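Local coordinates for extracellular solute-binding protein family 1 (Alicyclobacillus acidocaldarius subsp. acidocaldarius, PDB 4OVJ) that probably binds a solute outside the cell and delivers it to an ABC-type importer in the membrane, at residues 327-330 with 331-335. Sequence-based numbering, arbitrary orientation.
Sequences LGLV and RGIPV
A single water joins three backbone groups across the loop: it donates to Gly328 O and Gly332 O, each at 2.8 Å, and accepts a longer bond from Arg331 N. The water thus links Gly328 O and Gly332 O, two acceptors that cannot bond directly. The one direct hydrogen bond across the loop runs from Gly332 N to Leu329 O (3.1 Å); the N-H...O angle of 140° shows it is bent, and the donor stands well above the carbonyl plane, not on a lone pair. Beside it, Leu329 CA makes a CH...O contact with Gly332 O (3.4 Å). Helix 321-327 ends here in a type II' turn from Leu327 to Val330, with Gly328 at positive phi, and the chain then enters strand 333-334, where Ile333 pairs by backbone with Leu136 of strand 128-144, part of the mixed sheet of this periplasmic-binding-protein fold. The Arg331 side chain, extended from CG to NE (chi2 172°, chi3 166°), runs back toward Leu327. A second water in the guanidinium plane accepts from Arg331 NH1 (3.0 Å) and donates to Leu327 O, while Leu327 CD2 comes within 3.7 Å of Arg331 NH1, oblique to the guanidinium plane. Arg331 NE donates to Gln296 OE1, and NH2 to Gln86 OE1 and Thr41 OG1. The Leu329 and Ile333 side chains run alongside each other in a common direction, with CD2 of Leu329 against CD1 of Ile333 (3.7 Å), and both touch Glu355 of helix 350-365.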
loop_
_atom_site.group_PDB
_atom_site.type_symbol
_atom_site.label_atom_id
_atom_site.label_comp_id
_atom_site.label_asym_id
_atom_site.label_seq_id
_atom_site.Cartn_x
_atom_site.Cartn_y
_atom_site.Cartn_z
ATOM N N LEU A 327 -7.628 -0.283 -16.987
ATOM C CA LEU A 327 -6.681 0.178 -15.961
ATOM C C LEU A 327 -5.778 -0.932 -15.462
ATOM O O LEU A 327 -4.616 -0.686 -15.105
ATOM C CB LEU A 327 -7.439 0.791 -14.780
ATOM C CG LEU A 327 -8.138 2.113 -15.098
ATOM C CD1 LEU A 327 -9.018 2.533 -13.938
ATOM C CD2 LEU A 327 -7.132 3.208 -15.422
ATOM N N GLY A 328 -6.316 -2.147 -15.433
ATOM C CA GLY A 328 -5.583 -3.311 -14.959
ATOM C C GLY A 328 -5.107 -3.185 -13.528
ATOM O O GLY A 328 -5.813 -2.635 -12.668
ATOM N N LEU A 329 -3.898 -3.695 -13.285
ATOM C CA LEU A 329 -3.295 -3.721 -11.957
ATOM C C LEU A 329 -2.123 -2.746 -11.868
ATOM O O LEU A 329 -1.356 -2.769 -10.918
ATOM C CB LEU A 329 -2.838 -5.139 -11.603
ATOM C CG LEU A 329 -3.924 -6.037 -11.016
ATOM C CD1 LEU A 329 -4.759 -6.651 -12.113
ATOM C CD2 LEU A 329 -3.298 -7.129 -10.156
ATOM N N VAL A 330 -2.036 -1.843 -12.838
ATOM C CA VAL A 330 -0.904 -0.961 -12.974
ATOM C C VAL A 330 -0.690 -0.099 -11.709
ATOM O O VAL A 330 0.423 0.006 -11.203
ATOM C CB VAL A 330 -1.072 -0.092 -14.266
ATOM C CG1 VAL A 330 0.060 0.902 -14.406
ATOM C CG2 VAL A 330 -1.166 -0.985 -15.508
ATOM N N ARG A 331 -1.767 0.473 -11.180
ATOM C CA ARG A 331 -1.694 1.312 -9.968
ATOM C C ARG A 331 -1.811 0.532 -8.655
ATOM O O ARG A 331 -1.601 1.082 -7.570
ATOM C CB ARG A 331 -2.808 2.342 -10.005
ATOM C CG ARG A 331 -2.630 3.414 -11.060
ATOM C CD ARG A 331 -3.901 4.238 -11.118
ATOM N NE ARG A 331 -3.761 5.494 -11.853
ATOM C CZ ARG A 331 -3.828 5.629 -13.179
ATOM N NH1 ARG A 331 -4.015 4.586 -13.979
ATOM N NH2 ARG A 331 -3.709 6.831 -13.714
ATOM N N GLY A 332 -2.165 -0.737 -8.758
ATOM C CA GLY A 332 -2.443 -1.572 -7.608
ATOM C C GLY A 332 -3.696 -2.403 -7.818
ATOM O O GLY A 332 -4.206 -2.528 -8.933
ATOM N N ILE A 333 -4.189 -2.977 -6.728
ATOM C CA ILE A 333 -5.396 -3.786 -6.758
ATOM C C ILE A 333 -6.615 -2.873 -6.887
ATOM O O ILE A 333 -6.693 -1.857 -6.203
ATOM C CB ILE A 333 -5.512 -4.616 -5.476
ATOM C CG1 ILE A 333 -4.321 -5.562 -5.389
ATOM C CG2 ILE A 333 -6.812 -5.404 -5.462
ATOM C CD1 ILE A 333 -4.092 -6.287 -6.692
ATOM N N PRO A 334 -7.576 -3.226 -7.758
ATOM C CA PRO A 334 -8.753 -2.380 -7.899
ATOM C C PRO A 334 -9.477 -2.137 -6.587
ATOM O O PRO A 334 -9.645 -3.053 -5.773
ATOM C CB PRO A 334 -9.645 -3.169 -8.851
ATOM C CG PRO A 334 -8.686 -3.950 -9.675
ATOM C CD PRO A 334 -7.572 -4.318 -8.745
ATOM N N VAL A 335 -9.887 -0.894 -6.382
ATOM C CA VAL A 335 -10.517 -0.514 -5.134
ATOM C C VAL A 335 -11.942 -1.064 -4.973
ATOM O O VAL A 335 -12.397 -1.301 -3.862
ATOM C CB VAL A 335 -10.493 1.022 -4.978
ATOM C CG1 VAL A 335 -11.349 1.694 -6.040
ATOM C CG2 VAL A 335 -10.924 1.416 -3.581
HETATM O O HOH W 1 -4.239 1.643 -13.389
HETATM O O HOH W 2 -4.730 -0.676 -11.007
#